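Oligopeptide-binding protein AppA (Bacillus subtilis, PDB 1XOC) captures oligopeptides and delivers them to the App ABC permease, a transport system that can replace Opp in sporulation and genetic competence. Local coordinates at residues 77-82 and 143-149; 209-214 and 513-518; 424-428 and 466-470. All blocks are in the same frame, centred on the assembly; numbering follows the deposited sequence.

Interaction 1 of 3, residues 77-82 and 143-149; sequences DGGLAY and YKDGNFY
Y82 and Y149 touch through their side chains, but their polar link is unusual: one water forms hydrogen bonds to Y82 OH and Y149 N and donates to D145 O. Its distance to Y82 OH is 2.8 Å, so the phenol end is tied to backbone at the beginning of helix 147-155. A second water repeats the theme, donating to G79 O and accepting from D145 N. Beside the first water the contact is aromatic. Two atoms of the Y82 ring touch the helix, CD1 at 3.7 Å from F148 CD2 and CE2 at 3.9 Å from Y149 CD2, and its plane is tilted 44° from that of F148. F148 and Y149 both hold CG anti to the backbone N (chi1 180°), which carries their rings to Y82. Farther out, the extended K144 chain crosses L80 at about a right angle, with K144 CG 3.8 Å from L80 CD2, and ends in a weak hydrogen bond from NZ to G78 O. D145 OD2 accepts twice from N147, from N in a capping bond and from ND2 on its syn lone pair, while D145 OD1 pairs with K458. The contact thus sets a glycine-containing β-hairpin turn, followed by a classic β bulge where L80 and A81 face L76, against the capped start of a helix.

Interaction 2 of 3, residues 209-214 and 513-518; sequences EGRPYL and IEKWWL
Y213, in the loop joining strands 198-203 and 216-221 of a four-stranded mixed sheet, meets W517 near the C-terminus of the chain in an edge-to-face pair. The edge of the W517 indole is directed at the Y213 face, with the tyrosine and five-membered ring centroids 5.2 Å apart and the planes at 64°. W517 CG sits between its backbone N and carbonyl carbon (chi1 53°), leaving the two side chains side by side and CB of Y213 3.7 Å from CB of W517. The Y213 ring also turns its edge to the carbonyl oxygens of K515 and W516, its CD2 lying 3.6 Å from K515 O. Beside it, L214 wedges into an apolar corner: CD1 reaches I513 CG1 at 4.0 Å and CD2 reaches L518 CD1 at 3.9 Å. P212 CA makes a CA-H...O contact with E514 O, 3.4 Å long. At the other end K515, bent at chi2, sends NZ to E209 OE1 in a 3.0 Å salt bridge, arriving on the anti side of the carboxylate. E209 OE1 lies 4.8 Å from E514 OE2, near enough for like charges probably to disfavour each other; a water donates to E514 OE2 and, weakly, to E209 OE1, and K515 probably offsets the charge on E209. Other waters join the backbones: one links R211 O to E514 O, and another accepts from L214 N and donates to I513 O and W516 O. R211 turns away to salt bridges with D205 and D215. Around the contact, F188 of strand 188-194 packs on P212 and I513, P18 lies on Y213 and W517, and strand 517-518 pairs antiparallel with strand 499-500.

Interaction 3 of 3, residues 424-428 and 466-470; sequences FPDQY and YSKEY
Two tyrosines one helical turn apart, Y466 and Y470 of helix 463-480, grip the loop at P425-Q427 just where D426 caps the short helix 428-431. In the capping bond D426 OD2, with CG anti to the backbone N (chi1 -179°), accepts from Y428 N, which meets it from above the carboxylate plane. Y466 also holds CG anti to its backbone N (chi1 -172°), and this projects the phenol straight across, where OH donates to P425 O at 2.7 Å in the plane of that carbonyl. Y470 is different: its chi1 of -112° lies well away from a staggered value, yet it brings OH within 2.9 Å of Q427 N, from which it accepts a hydrogen bond. The two rings also meet each other, Y470 CD1 lying over one face of Y466 toward its rim. Waters join Y466 OH to D426 OD1 and Y470 OH to D426 OD2, and Y470 OH also lies 2.9 Å from D426 OD2; OD1 has a salt bridge to K458 as well. Q427, bent at chi2, lays its aliphatic part against the edge of the second ring, with CG 3.5 Å from Y470 CE2.

How the interactions relate
Interactions 1 and 3 are neighbours, their centres about 16 Å apart, whereas interaction 2 lies about 34 and 36 Å from them and touches neither. Where interactions 1 and 3 meet, N147 ND2 makes a weak hydrogen bond to D426 OD1, F424 packs on G146, and K458 forms salt bridges with both D145 and D426, so two helix-capping aspartates share one lysine. Interaction 3 is buried and relies on phenol hydroxyls holding backbone atoms. Interactions 1 and 2 are only partly buried, pairing aromatic or apolar packing with lysines nearer the surface. Waters bridge all three, but interaction 2 adds a direct salt bridge and fastens the C-terminal segment to a loop far earlier in the chain.

Interaction 1 of 3, residues 77-82 and 143-149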
loop_
_atom_site.group_PDB
_atom_site.type_symbol
_atom_site.label_atom_id
_atom_site.label_comp_id
_atom_site.label_asym_id
_atom_site.label_seq_id
_atom_site.Cartn_x
_atom_site.Cartn_y
_atom_site.Cartn_z
ATOM N N ASP A 77 19.738 12.957 20.994
ATOM C CA ASP A 77 20.576 11.780 21.189
ATOM C C ASP A 77 20.947 11.139 19.856
ATOM O O ASP A 77 20.937 9.916 19.720
ATOM C CB ASP A 77 19.868 10.761 22.085
ATOM C CG ASP A 77 19.468 11.344 23.426
ATOM O OD1 ASP A 77 20.148 12.279 23.897
ATOM O OD2 ASP A 77 18.487 10.932 24.082
ATOM N N GLY A 78 21.273 11.975 18.876
ATOM C CA GLY A 78 21.698 11.493 17.556
ATOM C C GLY A 78 20.670 10.684 16.784
ATOM O O GLY A 78 21.039 9.980 15.825
ATOM N N GLY A 79 19.387 10.790 17.142
ATOM C CA GLY A 79 18.336 9.975 16.549
ATOM C C GLY A 79 17.779 8.883 17.407
ATOM O O GLY A 79 16.900 8.154 16.939
ATOM N N LEU A 80 18.228 8.783 18.656
ATOM C CA LEU A 80 17.683 7.825 19.612
ATOM C C LEU A 80 16.487 8.345 20.415
ATOM O O LEU A 80 15.893 7.611 21.207
ATOM C CB LEU A 80 18.786 7.329 20.536
ATOM C CG LEU A 80 19.830 6.445 19.854
ATOM C CD1 LEU A 80 21.031 6.186 20.744
ATOM C CD2 LEU A 80 19.172 5.140 19.387
ATOM N N ALA A 81 16.100 9.598 20.198
ATOM C CA ALA A 81 14.899 10.114 20.825
ATOM C C ALA A 81 14.320 11.278 20.015
ATOM O O ALA A 81 15.052 11.958 19.305
ATOM C CB ALA A 81 15.171 10.541 22.278
ATOM N N TYR A 82 13.015 11.500 20.176
ATOM C CA TYR A 82 12.301 12.611 19.525
ATOM C C TYR A 82 11.364 13.253 20.510
ATOM O O TYR A 82 10.541 12.599 21.074
ATOM C CB TYR A 82 11.501 12.124 18.305
ATOM C CG TYR A 82 12.389 11.619 17.228
ATOM C CD1 TYR A 82 12.908 10.325 17.263
ATOM C CD2 TYR A 82 12.812 12.456 16.197
ATOM C CE1 TYR A 82 13.777 9.865 16.289
ATOM C CE2 TYR A 82 13.645 11.991 15.219
ATOM C CZ TYR A 82 14.171 10.717 15.273
ATOM O OH TYR A 82 15.036 10.338 14.281
ATOM N N TYR A 143 17.313 1.646 19.035
ATOM C CA TYR A 143 18.415 1.796 18.077
ATOM C C TYR A 143 17.952 2.792 17.003
ATOM O O TYR A 143 16.766 3.045 16.879
ATOM C CB TYR A 143 18.774 0.433 17.420
ATOM C CG TYR A 143 17.567 -0.305 16.878
ATOM C CD1 TYR A 143 17.045 -0.000 15.627
ATOM C CD2 TYR A 143 16.925 -1.280 17.643
ATOM C CE1 TYR A 143 15.931 -0.664 15.141
ATOM C CE2 TYR A 143 15.797 -1.945 17.165
ATOM C CZ TYR A 143 15.325 -1.637 15.920
ATOM O OH TYR A 143 14.201 -2.270 15.435
ATOM N N LYS A 144 18.894 3.332 16.232
ATOM C CA LYS A 144 18.572 4.315 15.205
ATOM C C LYS A 144 17.893 3.632 14.025
ATOM O O LYS A 144 18.331 2.579 13.566
ATOM C CB LYS A 144 19.822 5.050 14.743
ATOM C CG LYS A 144 20.431 5.916 15.836
ATOM C CD LYS A 144 21.612 6.717 15.335
ATOM C CE LYS A 144 22.335 7.364 16.479
ATOM N NZ LYS A 144 23.358 8.330 15.974
ATOM N N ASP A 145 16.822 4.248 13.554
ATOM C CA ASP A 145 16.092 3.749 12.402
ATOM C C ASP A 145 15.266 4.873 11.822
ATOM O O ASP A 145 14.304 5.367 12.441
ATOM C CB ASP A 145 15.223 2.560 12.836
ATOM C CG ASP A 145 14.502 1.863 11.668
ATOM O OD1 ASP A 145 14.046 0.730 11.909
ATOM O OD2 ASP A 145 14.421 2.421 10.555
ATOM N N GLY A 146 15.648 5.292 10.620
ATOM C CA GLY A 146 14.946 6.364 9.918
ATOM C C GLY A 146 13.487 6.097 9.609
ATOM O O GLY A 146 12.727 7.024 9.291
ATOM N N ASN A 147 13.049 4.850 9.712
ATOM C CA ASN A 147 11.630 4.570 9.555
ATOM C C ASN A 147 10.756 5.239 10.598
ATOM O O ASN A 147 9.555 5.448 10.371
ATOM C CB ASN A 147 11.332 3.075 9.553
ATOM C CG ASN A 147 11.586 2.470 8.241
ATOM O OD1 ASN A 147 10.722 2.533 7.347
ATOM N ND2 ASN A 147 12.777 1.915 8.069
ATOM N N PHE A 148 11.320 5.551 11.762
ATOM C CA PHE A 148 10.498 6.162 12.776
ATOM C C PHE A 148 10.079 7.569 12.359
ATOM O O PHE A 148 8.874 7.859 12.243
ATOM C CB PHE A 148 11.118 6.162 14.187
ATOM C CG PHE A 148 10.227 6.808 15.178
ATOM C CD1 PHE A 148 9.077 6.187 15.611
ATOM C CD2 PHE A 148 10.434 8.094 15.574
ATOM C CE1 PHE A 148 8.231 6.828 16.476
ATOM C CE2 PHE A 148 9.566 8.715 16.423
ATOM C CZ PHE A 148 8.464 8.079 16.860
ATOM N N TYR A 149 11.045 8.467 12.177
ATOM C CA TYR A 149 10.687 9.821 11.800
ATOM C C TYR A 149 9.933 9.854 10.463
ATOM O O TYR A 149 9.009 10.646 10.273
ATOM C CB TYR A 149 11.962 10.688 11.738
ATOM C CG TYR A 149 11.679 12.121 11.348
ATOM C CD1 TYR A 149 11.747 12.517 10.020
ATOM C CD2 TYR A 149 11.263 13.053 12.290
ATOM C CE1 TYR A 149 11.442 13.824 9.651
ATOM C CE2 TYR A 149 10.937 14.366 11.916
ATOM C CZ TYR A 149 11.048 14.726 10.600
ATOM O OH TYR A 149 10.762 16.011 10.207
HETATM O O HOH W 1 16.486 7.037 14.408
HETATM O O HOH W 2 13.913 8.147 12.935
#

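Interaction 2 of 3, residues 209-214 and 513-518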
loop_
_atom_site.group_PDB
_atom_site.type_symbol
_atom_site.label_atom_id
_atom_site.label_comp_id
_atom_site.label_asym_id
_atom_site.label_seq_id
_atom_site.Cartn_x
_atom_site.Cartn_y
_atom_site.Cartn_z
ATOM N N GLU A 209 -7.419 22.915 11.097
ATOM C CA GLU A 209 -6.889 23.790 10.051
ATOM C C GLU A 209 -7.993 24.542 9.321
ATOM O O GLU A 209 -7.725 25.270 8.366
ATOM C CB GLU A 209 -6.079 22.997 9.049
ATOM C CG GLU A 209 -4.937 22.233 9.645
ATOM C CD GLU A 209 -4.035 21.637 8.609
ATOM O OE1 GLU A 209 -4.422 21.597 7.403
ATOM O OE2 GLU A 209 -2.921 21.228 8.998
ATOM N N GLY A 210 -9.222 24.407 9.792
ATOM C CA GLY A 210 -10.389 25.003 9.162
ATOM C C GLY A 210 -11.216 23.922 8.488
ATOM O O GLY A 210 -10.697 22.938 7.962
ATOM N N ARG A 211 -12.528 24.114 8.487
ATOM C CA ARG A 211 -13.417 23.189 7.826
ATOM C C ARG A 211 -13.031 22.928 6.361
ATOM O O ARG A 211 -12.668 23.872 5.644
ATOM C CB ARG A 211 -14.847 23.754 7.833
ATOM C CG ARG A 211 -15.945 22.757 7.391
ATOM C CD ARG A 211 -17.177 23.542 7.034
ATOM N NE ARG A 211 -18.384 22.789 6.705
ATOM C CZ ARG A 211 -18.798 22.484 5.480
ATOM N NH1 ARG A 211 -18.053 22.742 4.409
ATOM N NH2 ARG A 211 -19.989 21.890 5.339
ATOM N N PRO A 212 -13.169 21.669 5.909
ATOM C CA PRO A 212 -13.132 21.436 4.461
ATOM C C PRO A 212 -14.055 22.343 3.692
ATOM O O PRO A 212 -15.089 22.761 4.215
ATOM C CB PRO A 212 -13.675 19.997 4.335
ATOM C CG PRO A 212 -13.213 19.350 5.567
ATOM C CD PRO A 212 -13.351 20.394 6.639
ATOM N N TYR A 213 -13.707 22.612 2.439
ATOM C CA TYR A 213 -14.639 23.312 1.551
ATOM C C TYR A 213 -15.789 22.392 1.124
ATOM O O TYR A 213 -16.959 22.812 1.111
ATOM C CB TYR A 213 -13.925 23.872 0.327
ATOM C CG TYR A 213 -12.839 24.846 0.691
ATOM C CD1 TYR A 213 -13.143 26.075 1.256
ATOM C CD2 TYR A 213 -11.507 24.532 0.482
ATOM C CE1 TYR A 213 -12.145 26.971 1.596
ATOM C CE2 TYR A 213 -10.489 25.429 0.823
ATOM C CZ TYR A 213 -10.821 26.631 1.393
ATOM O OH TYR A 213 -9.843 27.541 1.741
ATOM N N LEU A 214 -15.451 21.155 0.773
ATOM C CA LEU A 214 -16.442 20.157 0.384
ATOM C C LEU A 214 -17.315 19.794 1.571
ATOM O O LEU A 214 -16.822 19.659 2.681
ATOM C CB LEU A 214 -15.762 18.875 -0.184
ATOM C CG LEU A 214 -15.019 19.129 -1.506
ATOM C CD1 LEU A 214 -14.018 18.005 -1.819
ATOM C CD2 LEU A 214 -16.021 19.246 -2.652
ATOM N N ILE A 513 -7.598 16.623 0.512
ATOM C CA ILE A 513 -8.987 16.761 0.033
ATOM C C ILE A 513 -9.754 17.862 0.779
ATOM O O ILE A 513 -10.635 18.511 0.189
ATOM C CB ILE A 513 -9.730 15.383 0.029
ATOM C CG1 ILE A 513 -11.134 15.549 -0.577
ATOM C CG2 ILE A 513 -9.736 14.715 1.408
ATOM C CD1 ILE A 513 -11.748 14.239 -0.993
ATOM N N GLU A 514 -9.376 18.116 2.031
ATOM C CA GLU A 514 -9.967 19.243 2.788
ATOM C C GLU A 514 -9.684 20.615 2.194
ATOM O O GLU A 514 -10.329 21.598 2.576
ATOM C CB GLU A 514 -9.520 19.189 4.251
ATOM C CG GLU A 514 -8.025 19.223 4.473
ATOM C CD GLU A 514 -7.309 17.844 4.448
ATOM O OE1 GLU A 514 -7.769 16.832 3.838
ATOM O OE2 GLU A 514 -6.242 17.787 5.077
ATOM N N LYS A 515 -8.720 20.700 1.270
ATOM C CA LYS A 515 -8.368 21.948 0.648
ATOM C C LYS A 515 -8.917 22.094 -0.769
ATOM O O LYS A 515 -8.736 23.129 -1.399
ATOM C CB LYS A 515 -6.844 22.085 0.539
ATOM C CG LYS A 515 -6.022 21.834 1.799
ATOM C CD LYS A 515 -6.412 22.689 2.951
ATOM C CE LYS A 515 -5.647 22.260 4.197
ATOM N NZ LYS A 515 -6.097 23.001 5.407
ATOM N N TRP A 516 -9.556 21.064 -1.297
ATOM C CA TRP A 516 -10.108 21.117 -2.636
ATOM C C TRP A 516 -11.464 21.817 -2.591
ATOM O O TRP A 516 -12.182 21.735 -1.598
ATOM C CB TRP A 516 -10.351 19.716 -3.202
ATOM C CG TRP A 516 -9.184 18.769 -3.206
ATOM C CD1 TRP A 516 -7.894 19.024 -2.827
ATOM C CD2 TRP A 516 -9.224 17.383 -3.577
ATOM N NE1 TRP A 516 -7.130 17.881 -2.971
ATOM C CE2 TRP A 516 -7.931 16.857 -3.405
ATOM C CE3 TRP A 516 -10.237 16.526 -4.016
ATOM C CZ2 TRP A 516 -7.621 15.519 -3.694
ATOM C CZ3 TRP A 516 -9.933 15.205 -4.287
ATOM C CH2 TRP A 516 -8.646 14.708 -4.121
ATOM N N TRP A 517 -11.811 22.496 -3.661
ATOM C CA TRP A 517 -13.090 23.182 -3.730
ATOM C C TRP A 517 -13.599 23.201 -5.155
ATOM O O TRP A 517 -12.850 23.035 -6.115
ATOM C CB TRP A 517 -12.993 24.591 -3.149
ATOM C CG TRP A 517 -11.902 25.482 -3.704
ATOM C CD1 TRP A 517 -10.561 25.446 -3.390
ATOM C CD2 TRP A 517 -12.072 26.552 -4.586
ATOM N NE1 TRP A 517 -9.894 26.416 -4.052
ATOM C CE2 TRP A 517 -10.795 27.127 -4.796
ATOM C CE3 TRP A 517 -13.172 27.085 -5.240
ATOM C CZ2 TRP A 517 -10.595 28.205 -5.632
ATOM C CZ3 TRP A 517 -12.987 28.165 -6.066
ATOM C CH2 TRP A 517 -11.697 28.724 -6.261
ATOM N N LEU A 518 -14.905 23.384 -5.279
ATOM C CA LEU A 518 -15.553 23.474 -6.572
ATOM C C LEU A 518 -15.876 24.924 -6.895
ATOM O O LEU A 518 -16.649 25.566 -6.175
ATOM C CB LEU A 518 -16.815 22.623 -6.564
ATOM C CG LEU A 518 -16.522 21.130 -6.419
ATOM C CD1 LEU A 518 -17.733 20.358 -5.935
ATOM C CD2 LEU A 518 -16.049 20.538 -7.738
HETATM O O HOH W 3 -4.941 18.984 7.039
HETATM O O HOH W 4 -8.851 22.496 5.927
HETATM O O HOH W 5 -10.357 23.856 4.162
HETATM O O HOH W 6 -12.571 20.397 0.679
#

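Interaction 3 of 3, residues 424-428 and 466-470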
loop_
_atom_site.group_PDB
_atom_site.type_symbol
_atom_site.label_atom_id
_atom_site.label_comp_id
_atom_site.label_asym_id
_atom_site.label_seq_id
_atom_site.Cartn_x
_atom_site.Cartn_y
_atom_site.Cartn_z
ATOM N N PHE A 424 9.411 6.483 2.504
ATOM C CA PHE A 424 10.778 6.296 2.967
ATOM C C PHE A 424 11.218 4.928 2.517
ATOM O O PHE A 424 10.652 3.915 2.908
ATOM C CB PHE A 424 10.877 6.409 4.481
ATOM C CG PHE A 424 12.266 6.285 4.999
ATOM C CD1 PHE A 424 13.162 7.309 4.797
ATOM C CD2 PHE A 424 12.685 5.138 5.661
ATOM C CE1 PHE A 424 14.479 7.223 5.270
ATOM C CE2 PHE A 424 14.006 5.042 6.122
ATOM C CZ PHE A 424 14.884 6.083 5.925
ATOM N N PRO A 425 12.229 4.879 1.652
ATOM C CA PRO A 425 12.573 3.633 0.976
ATOM C C PRO A 425 13.320 2.670 1.899
ATOM O O PRO A 425 14.463 2.927 2.257
ATOM C CB PRO A 425 13.455 4.117 -0.179
ATOM C CG PRO A 425 14.136 5.305 0.374
ATOM C CD PRO A 425 13.104 5.987 1.232
ATOM N N ASP A 426 12.656 1.585 2.297
ATOM C CA ASP A 426 13.274 0.539 3.138
ATOM C C ASP A 426 12.472 -0.768 2.899
ATOM O O ASP A 426 11.254 -0.862 3.217
ATOM C CB ASP A 426 13.329 0.948 4.639
ATOM C CG ASP A 426 14.004 -0.126 5.549
ATOM O OD1 ASP A 426 14.268 0.134 6.774
ATOM O OD2 ASP A 426 14.310 -1.226 5.037
ATOM N N GLN A 427 13.172 -1.752 2.323
ATOM C CA GLN A 427 12.622 -3.036 1.887
ATOM C C GLN A 427 12.460 -4.040 3.024
ATOM O O GLN A 427 11.919 -5.119 2.817
ATOM C CB GLN A 427 13.569 -3.672 0.864
ATOM C CG GLN A 427 13.844 -2.840 -0.372
ATOM C CD GLN A 427 12.608 -2.398 -1.031
ATOM O OE1 GLN A 427 12.430 -1.199 -1.314
ATOM N NE2 GLN A 427 11.699 -3.342 -1.264
ATOM N N TYR A 428 12.968 -3.701 4.200
ATOM C CA TYR A 428 12.916 -4.575 5.369
ATOM C C TYR A 428 11.473 -5.049 5.647
ATOM O O TYR A 428 11.249 -6.218 5.934
ATOM C CB TYR A 428 13.482 -3.826 6.570
ATOM C CG TYR A 428 13.466 -4.563 7.877
ATOM C CD1 TYR A 428 14.590 -5.220 8.357
ATOM C CD2 TYR A 428 12.324 -4.552 8.673
ATOM C CE1 TYR A 428 14.562 -5.864 9.585
ATOM C CE2 TYR A 428 12.295 -5.190 9.892
ATOM C CZ TYR A 428 13.405 -5.853 10.334
ATOM O OH TYR A 428 13.364 -6.479 11.566
ATOM N N TYR A 466 23.584 5.163 2.277
ATOM C CA TYR A 466 22.391 4.317 2.311
ATOM C C TYR A 466 22.051 3.764 0.922
ATOM O O TYR A 466 21.888 2.562 0.749
ATOM C CB TYR A 466 21.212 5.125 2.840
ATOM C CG TYR A 466 19.947 4.341 3.103
ATOM C CD1 TYR A 466 19.784 3.627 4.282
ATOM C CD2 TYR A 466 18.891 4.369 2.206
ATOM C CE1 TYR A 466 18.604 2.935 4.552
ATOM C CE2 TYR A 466 17.717 3.670 2.465
ATOM C CZ TYR A 466 17.584 2.960 3.632
ATOM O OH TYR A 466 16.422 2.275 3.924
ATOM N N SER A 467 21.940 4.651 -0.059
ATOM C CA SER A 467 21.627 4.257 -1.423
ATOM C C SER A 467 22.707 3.335 -1.994
ATOM O O SER A 467 22.423 2.438 -2.774
ATOM C CB SER A 467 21.472 5.508 -2.307
ATOM O OG SER A 467 20.408 6.327 -1.851
ATOM N N LYS A 468 23.962 3.554 -1.610
ATOM C CA LYS A 468 25.047 2.743 -2.158
ATOM C C LYS A 468 24.961 1.318 -1.639
ATOM O O LYS A 468 25.084 0.371 -2.403
ATOM C CB LYS A 468 26.405 3.352 -1.814
ATOM C CG LYS A 468 27.597 2.760 -2.586
ATOM C CD LYS A 468 27.705 3.365 -3.989
ATOM C CE LYS A 468 28.429 2.451 -4.984
ATOM N NZ LYS A 468 27.761 2.469 -6.335
ATOM N N GLU A 469 24.729 1.168 -0.340
ATOM C CA GLU A 469 24.571 -0.156 0.259
ATOM C C GLU A 469 23.294 -0.837 -0.226
ATOM O O GLU A 469 23.236 -2.068 -0.323
ATOM C CB GLU A 469 24.579 -0.066 1.786
ATOM C CG GLU A 469 26.001 0.018 2.358
ATOM C CD GLU A 469 26.714 -1.336 2.385
ATOM O OE1 GLU A 469 26.042 -2.345 2.718
ATOM O OE2 GLU A 469 27.935 -1.386 2.098
ATOM N N TYR A 470 22.268 -0.044 -0.540
ATOM C CA TYR A 470 21.030 -0.603 -1.082
ATOM C C TYR A 470 21.185 -1.193 -2.476
ATOM O O TYR A 470 20.404 -2.051 -2.856
ATOM C CB TYR A 470 19.846 0.387 -1.002
ATOM C CG TYR A 470 18.825 -0.111 -0.009
ATOM C CD1 TYR A 470 18.868 0.269 1.323
ATOM C CD2 TYR A 470 17.864 -1.032 -0.393
ATOM C CE1 TYR A 470 17.957 -0.239 2.252
ATOM C CE2 TYR A 470 16.960 -1.542 0.519
ATOM C CZ TYR A 470 16.997 -1.143 1.845
ATOM O OH TYR A 470 16.083 -1.653 2.779
HETATM O O HOH W 7 16.784 -1.749 5.336
HETATM O O HOH W 8 16.132 2.272 7.118
#